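Local coordinates for pheromone cOB1/lipoprotein, YaeC family (Enterococcus faecalis, PDB 4EF1) that probably binds methionine as the lipid-anchored substrate-binding component of a bacterial methionine uptake system, and is also the precursor of the peptide pheromone cOB1, at residues S112-V117 with F152-D157; E228-I233 with I241-E246. One frame throughout, in Å; residues are numbered along the deposited sequence.

Interaction 1: residues S112-V117 with F152-D157; sequences SDWPRV and FNHESD. With MSE (selenomethionine), chain C.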
loop_
_atom_site.group_PDB
_atom_site.type_symbol
_atom_site.label_atom_id
_atom_site.label_comp_id
_atom_site.label_asym_id
_atom_site.label_seq_id
_atom_site.Cartn_x
_atom_site.Cartn_y
_atom_site.Cartn_z
ATOM N N SER A 112 -0.378 7.516 7.805
ATOM C CA SER A 112 -0.165 7.927 6.432
ATOM C C SER A 112 -1.259 7.448 5.442
ATOM O O SER A 112 -1.315 7.965 4.335
ATOM C CB SER A 112 1.242 7.595 5.941
ATOM O OG SER A 112 1.477 6.217 5.830
ATOM N N ASP A 113 -2.100 6.476 5.818
ATOM C CA ASP A 113 -3.247 6.052 4.985
ATOM C C ASP A 113 -4.528 6.820 5.335
ATOM O O ASP A 113 -5.530 6.670 4.654
ATOM C CB ASP A 113 -3.535 4.546 5.131
ATOM C CG ASP A 113 -2.562 3.660 4.360
ATOM O OD1 ASP A 113 -2.031 4.096 3.314
ATOM O OD2 ASP A 113 -2.372 2.496 4.776
ATOM N N TRP A 114 -4.504 7.603 6.399
ATOM C CA TRP A 114 -5.714 8.349 6.824
ATOM C C TRP A 114 -6.244 9.292 5.787
ATOM O O TRP A 114 -7.444 9.324 5.594
ATOM C CB TRP A 114 -5.523 9.081 8.152
ATOM C CG TRP A 114 -5.293 8.158 9.330
ATOM C CD1 TRP A 114 -5.318 6.767 9.355
ATOM C CD2 TRP A 114 -5.071 8.548 10.713
ATOM N NE1 TRP A 114 -5.120 6.292 10.613
ATOM C CE2 TRP A 114 -4.946 7.303 11.473
ATOM C CE3 TRP A 114 -4.943 9.757 11.372
ATOM C CZ2 TRP A 114 -4.731 7.301 12.833
ATOM C CZ3 TRP A 114 -4.695 9.747 12.727
ATOM C CH2 TRP A 114 -4.576 8.548 13.446
ATOM N N PRO A 115 -5.358 10.050 5.103
ATOM C CA PRO A 115 -5.835 10.911 4.035
ATOM C C PRO A 115 -6.599 10.219 2.895
ATOM O O PRO A 115 -7.387 10.878 2.199
ATOM C CB PRO A 115 -4.551 11.546 3.498
ATOM C CG PRO A 115 -3.606 11.567 4.663
ATOM C CD PRO A 115 -3.902 10.242 5.329
ATOM N N ARG A 116 -6.325 8.946 2.695
ATOM C CA ARG A 116 -6.930 8.152 1.642
ATOM C C ARG A 116 -8.418 7.860 1.908
ATOM O O ARG A 116 -9.223 7.964 1.006
ATOM C CB ARG A 116 -6.146 6.863 1.464
ATOM C CG ARG A 116 -4.641 7.047 1.228
ATOM C CD ARG A 116 -3.859 5.773 1.065
ATOM N NE ARG A 116 -3.951 5.155 -0.264
ATOM C CZ ARG A 116 -3.377 4.001 -0.580
ATOM N NH1 ARG A 116 -2.591 3.370 0.301
ATOM N NH2 ARG A 116 -3.507 3.519 -1.800
ATOM N N VAL A 117 -8.775 7.473 3.129
ATOM C CA VAL A 117 -10.188 7.303 3.480
ATOM C C VAL A 117 -10.887 8.669 3.451
ATOM O O VAL A 117 -12.033 8.773 2.999
ATOM C CB VAL A 117 -10.405 6.592 4.838
ATOM C CG1 VAL A 117 -10.099 7.553 5.993
ATOM C CG2 VAL A 117 -11.844 6.052 4.931
ATOM N N PHE A 152 -14.933 7.526 13.416
ATOM C CA PHE A 152 -13.764 6.781 12.911
ATOM C C PHE A 152 -13.029 5.998 14.011
ATOM O O PHE A 152 -12.654 6.553 15.014
ATOM C CB PHE A 152 -12.808 7.744 12.202
ATOM C CG PHE A 152 -13.448 8.465 11.047
ATOM C CD1 PHE A 152 -13.408 7.905 9.763
ATOM C CD2 PHE A 152 -14.120 9.651 11.235
ATOM C CE1 PHE A 152 -13.989 8.561 8.679
ATOM C CE2 PHE A 152 -14.731 10.303 10.167
ATOM C CZ PHE A 152 -14.657 9.751 8.890
ATOM N N ASN A 153 -12.812 4.709 13.775
ATOM C CA ASN A 153 -11.950 3.907 14.652
ATOM C C ASN A 153 -10.658 3.586 13.898
ATOM O O ASN A 153 -10.694 2.900 12.848
ATOM C CB ASN A 153 -12.662 2.650 15.084
ATOM C CG ASN A 153 -11.858 1.801 16.056
ATOM O OD1 ASN A 153 -10.709 1.455 15.801
ATOM N ND2 ASN A 153 -12.480 1.451 17.155
ATOM N N HIS A 154 -9.538 4.093 14.436
ATOM C CA HIS A 154 -8.190 3.901 13.841
ATOM C C HIS A 154 -7.217 3.194 14.781
ATOM O O HIS A 154 -6.012 3.470 14.801
ATOM C CB HIS A 154 -7.660 5.253 13.373
ATOM C CG HIS A 154 -7.604 6.312 14.464
ATOM N ND1 HIS A 154 -6.720 6.272 15.468
ATOM C CD2 HIS A 154 -8.368 7.453 14.668
ATOM C CE1 HIS A 154 -6.896 7.348 16.275
ATOM N NE2 HIS A 154 -7.882 8.079 15.784
ATOM N N GLU A 155 -7.723 2.234 15.547
ATOM C CA GLU A 155 -6.923 1.538 16.571
ATOM C C GLU A 155 -6.198 0.278 16.069
ATOM O O GLU A 155 -5.180 -0.066 16.606
ATOM C CB GLU A 155 -7.839 1.121 17.716
ATOM C CG GLU A 155 -8.597 2.255 18.352
ATOM C CD GLU A 155 -7.665 3.246 19.005
ATOM O OE1 GLU A 155 -6.961 2.850 19.957
ATOM O OE2 GLU A 155 -7.642 4.411 18.586
ATOM N N SER A 156 -6.734 -0.406 15.062
ATOM C CA SER A 156 -6.224 -1.703 14.657
ATOM C C SER A 156 -5.070 -1.708 13.648
ATOM O O SER A 156 -4.945 -0.831 12.806
ATOM C CB SER A 156 -7.391 -2.554 14.119
ATOM O OG SER A 156 -8.272 -2.857 15.187
ATOM N N ASP A 157 -4.243 -2.742 13.733
ATOM C CA ASP A 157 -3.115 -2.918 12.826
ATOM C C ASP A 157 -3.597 -3.181 11.414
ATOM O O ASP A 157 -4.623 -3.811 11.225
ATOM C CB ASP A 157 -2.216 -4.112 13.232
ATOM C CG ASP A 157 -1.524 -3.922 14.583
ATOM O OD1 ASP A 157 -1.417 -2.788 15.098
ATOM O OD2 ASP A 157 -1.092 -4.960 15.134
HETATM N N MSE C 301 0.644 -2.083 -0.281
HETATM C CA MSE C 301 0.130 -0.990 0.637
HETATM C C MSE C 301 -0.669 0.085 -0.106
HETATM O O MSE C 301 -0.249 0.527 -1.186
HETATM O OXT MSE C 301 -1.706 0.580 0.412
HETATM C CB MSE C 301 1.254 -0.356 1.456
HETATM C CG MSE C 301 0.803 0.639 2.532
HETATM SE SE MSE C 301 2.313 1.563 3.285
HETATM C CE MSE C 301 3.181 0.063 4.265
#
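W114 reaches across from helix 114-123 to lay the far rim of its indole over the imidazole of H154, on edge strand 151-156. CZ2 of W114 does most of the touching: it stands above one face of the imidazole, displaced toward the rim, and comes within 3.4 Å of H154 CG. The neighbouring CH2 of W114 lies 3.7 Å from ND1 of H154. With centroids 4.4 Å apart and planes at 43°, the rings are neither stacked nor edge-to-face. With CG of H154 between the backbone N and the carbonyl carbon (chi1 57°), the ring is carried toward the helix, and its further turn about CB-CG sets a face against CZ2. Tryptophan suits its place because the indole is long enough to bridge the gap while its NE1 remains bonded to S108 O; F140 meets it as well, again obliquely.

Two residues on, R116 serves the ligand. Its chain turns about the CG-CD bond and brings NH1 to OXT of the bound selenomethionine, a hydrogen bond of 2.9 Å. The same NH1 donates to D113 OD1 at 3.1 Å with an N-H...O angle of 165°; this oxygen lies in the guanidinium plane, although NH1 approaches it from well above the plane of the carboxylate. A salt bridge from NE to E195 further restrains the guanidinium, and D113 also bonds H60 and N176 of the pocket. This part of the chain thus supplies the carboxylate-binding arginine of a periplasmic-binding-protein-like site, while its tryptophan packs against the edge of the five-stranded sheet.

Interaction 2: residues E228-I233 with I241-E246; sequences EVQDWI and IVPVNE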
loop_
_atom_site.group_PDB
_atom_site.type_symbol
_atom_site.label_atom_id
_atom_site.label_comp_id
_atom_site.label_asym_id
_atom_site.label_seq_id
_atom_site.Cartn_x
_atom_site.Cartn_y
_atom_site.Cartn_z
ATOM N N GLU A 228 6.856 -5.686 -20.585
ATOM C CA GLU A 228 6.359 -7.084 -20.481
ATOM C C GLU A 228 5.937 -7.401 -19.010
ATOM O O GLU A 228 4.928 -8.033 -18.801
ATOM C CB GLU A 228 7.388 -8.108 -21.009
ATOM C CG GLU A 228 8.590 -8.291 -20.074
ATOM C CD GLU A 228 9.832 -8.886 -20.712
ATOM O OE1 GLU A 228 9.878 -10.111 -20.949
ATOM O OE2 GLU A 228 10.804 -8.129 -20.893
ATOM N N VAL A 229 6.657 -6.878 -18.019
ATOM C CA VAL A 229 6.316 -7.134 -16.612
ATOM C C VAL A 229 5.087 -6.314 -16.218
ATOM O O VAL A 229 4.178 -6.836 -15.599
ATOM C CB VAL A 229 7.521 -6.882 -15.660
ATOM C CG1 VAL A 229 7.102 -6.999 -14.207
ATOM C CG2 VAL A 229 8.707 -7.801 -16.011
ATOM N N GLN A 230 5.039 -5.035 -16.593
ATOM C CA GLN A 230 3.864 -4.197 -16.307
ATOM C C GLN A 230 2.565 -4.793 -16.892
ATOM O O GLN A 230 1.548 -4.810 -16.220
ATOM C CB GLN A 230 4.113 -2.789 -16.846
ATOM C CG GLN A 230 5.249 -2.091 -16.086
ATOM C CD GLN A 230 5.349 -0.631 -16.439
ATOM O OE1 GLN A 230 5.216 -0.264 -17.576
ATOM N NE2 GLN A 230 5.562 0.185 -15.470
ATOM N N ASP A 231 2.623 -5.294 -18.119
ATOM C CA ASP A 231 1.448 -5.951 -18.758
ATOM C C ASP A 231 1.024 -7.195 -17.972
ATOM O O ASP A 231 -0.166 -7.435 -17.778
ATOM C CB ASP A 231 1.736 -6.297 -20.205
ATOM C CG ASP A 231 1.871 -5.068 -21.086
ATOM O OD1 ASP A 231 1.642 -3.966 -20.568
ATOM O OD2 ASP A 231 2.222 -5.187 -22.275
ATOM N N TRP A 232 1.992 -7.995 -17.545
ATOM C CA TRP A 232 1.692 -9.187 -16.740
ATOM C C TRP A 232 0.994 -8.812 -15.458
ATOM O O TRP A 232 -0.048 -9.375 -15.109
ATOM C CB TRP A 232 2.970 -9.984 -16.528
ATOM C CG TRP A 232 2.760 -11.192 -15.690
ATOM C CD1 TRP A 232 2.376 -12.475 -16.102
ATOM C CD2 TRP A 232 2.870 -11.268 -14.238
ATOM N NE1 TRP A 232 2.268 -13.311 -15.027
ATOM C CE2 TRP A 232 2.550 -12.650 -13.877
ATOM C CE3 TRP A 232 3.215 -10.363 -13.230
ATOM C CZ2 TRP A 232 2.589 -13.092 -12.561
ATOM C CZ3 TRP A 232 3.226 -10.818 -11.890
ATOM C CH2 TRP A 232 2.941 -12.154 -11.575
ATOM N N ILE A 233 1.503 -7.783 -14.788
ATOM C CA ILE A 233 0.908 -7.266 -13.563
ATOM C C ILE A 233 -0.549 -6.838 -13.805
ATOM O O ILE A 233 -1.463 -7.251 -13.088
ATOM C CB ILE A 233 1.718 -6.061 -12.988
ATOM C CG1 ILE A 233 3.103 -6.469 -12.526
ATOM C CG2 ILE A 233 1.022 -5.432 -11.798
ATOM C CD1 ILE A 233 3.917 -5.288 -12.037
ATOM N N ILE A 241 -3.888 -3.671 -9.322
ATOM C CA ILE A 241 -2.474 -3.319 -9.089
ATOM C C ILE A 241 -2.049 -2.563 -10.351
ATOM O O ILE A 241 -2.133 -3.092 -11.453
ATOM C CB ILE A 241 -1.600 -4.573 -8.831
ATOM C CG1 ILE A 241 -2.211 -5.484 -7.714
ATOM C CG2 ILE A 241 -0.158 -4.164 -8.495
ATOM C CD1 ILE A 241 -2.411 -4.876 -6.334
ATOM N N VAL A 242 -1.608 -1.319 -10.186
ATOM C CA VAL A 242 -1.425 -0.411 -11.347
ATOM C C VAL A 242 0.070 -0.075 -11.457
ATOM O O VAL A 242 0.607 0.668 -10.613
ATOM C CB VAL A 242 -2.224 0.912 -11.187
ATOM C CG1 VAL A 242 -1.953 1.849 -12.365
ATOM C CG2 VAL A 242 -3.727 0.665 -10.965
ATOM N N PRO A 243 0.749 -0.653 -12.446
ATOM C CA PRO A 243 2.174 -0.351 -12.630
ATOM C C PRO A 243 2.393 1.131 -12.903
ATOM O O PRO A 243 1.546 1.774 -13.585
ATOM C CB PRO A 243 2.553 -1.193 -13.857
ATOM C CG PRO A 243 1.530 -2.272 -13.928
ATOM C CD PRO A 243 0.264 -1.624 -13.454
ATOM N N VAL A 244 3.485 1.672 -12.361
ATOM C CA VAL A 244 3.948 3.033 -12.686
ATOM C C VAL A 244 5.370 3.015 -13.233
ATOM O O VAL A 244 6.138 2.105 -12.975
ATOM C CB VAL A 244 3.874 4.011 -11.506
ATOM C CG1 VAL A 244 2.434 4.168 -11.079
ATOM C CG2 VAL A 244 4.762 3.572 -10.335
ATOM N N ASN A 245 5.695 4.053 -13.986
ATOM C CA ASN A 245 7.009 4.232 -14.638
ATOM C C ASN A 245 7.994 5.153 -13.905
ATOM O O ASN A 245 9.136 5.218 -14.269
ATOM C CB ASN A 245 6.788 4.781 -16.049
ATOM C CG ASN A 245 6.115 3.772 -16.958
ATOM O OD1 ASN A 245 6.466 2.577 -16.958
ATOM N ND2 ASN A 245 5.169 4.252 -17.778
ATOM N N GLU A 246 7.551 5.830 -12.854
ATOM C CA GLU A 246 8.365 6.805 -12.157
ATOM C C GLU A 246 7.719 7.015 -10.796
ATOM O O GLU A 246 6.606 6.569 -10.566
ATOM C CB GLU A 246 8.402 8.127 -12.930
ATOM C CG GLU A 246 7.044 8.813 -13.058
ATOM C CD GLU A 246 7.094 10.156 -13.780
ATOM O OE1 GLU A 246 8.170 10.565 -14.266
ATOM O OE2 GLU A 246 6.033 10.815 -13.846
ATOM O OXT GLU A 246 8.285 7.646 -9.919
HETATM O O HOH W 1 -3.470 -5.457 -11.874
#
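A mixed apolar and polar contact seats the C-terminal tail, residues 241-246, against helix 227-236 at the margin of the six-stranded sheet. P243 occupies its middle, with its ring directed at the helix. CG of P243 rests 3.4 Å from the carbonyl O of Q230, and its CB meets Q230 CG at 3.6 Å, the Q230 chain and the proline ring running antiparallel alongside each other. Proline suits this place: its ring packs against Q230 and I233, while its restricted phi (-61°) is compatible with the extended strand.

The methylene part of Q230 therefore serves as an apolar surface, and its amide works farther along the tail. Beyond CG the chain is extended (chi2 -170°), carrying NE2 past the proline to OD1 of N245. This hydrogen bond is 3.0 Å long but bent, with an N-H...O angle of 142°, and the donor stands well above the carbonyl plane of the asparagine. The long glutamine and the shorter asparagine can thus link the helix to the tail near the solvent-exposed N245.

At the buried end, I233 and I241 are set roughly perpendicular and touch through their branch methyls, CG2 to CG2, at 3.7 Å. I233 CG2 also meets P243 CG at 3.8 Å, so one beta-branch serves two tail residues. Alongside, a water donates to I233 O and accepts from I241 N, joining the two backbones.

Helix 12-28 lies next to this buried end, with I18 against I233 and P14 against I241. V242 and V244 face away from helix 227-236 and pack on strand 75-83, to which their backbones also bond, so the tail lies between that strand and the helix.

In the fold
From the N terminus the chain builds most of the six-stranded sheet, then passes into the five-stranded one. There interaction 1 closes a loop of 34 residues, which includes the rest of helix 114-123 and the hairpin strands 127-129 and 143-146, and ties helix 114-123 to an edge strand. The chain later returns to the first sheet, where interaction 2 closes a short loop of seven residues and fastens helix 227-236 to the final strand. The two loops follow in series, neither nested nor crossed. The centres of the two interactions lie about 27 Å apart, on opposite sides of the chain's centre, with the selenomethionine bonded by R116 of 112-117 and about 7 Å from the I241 side chain.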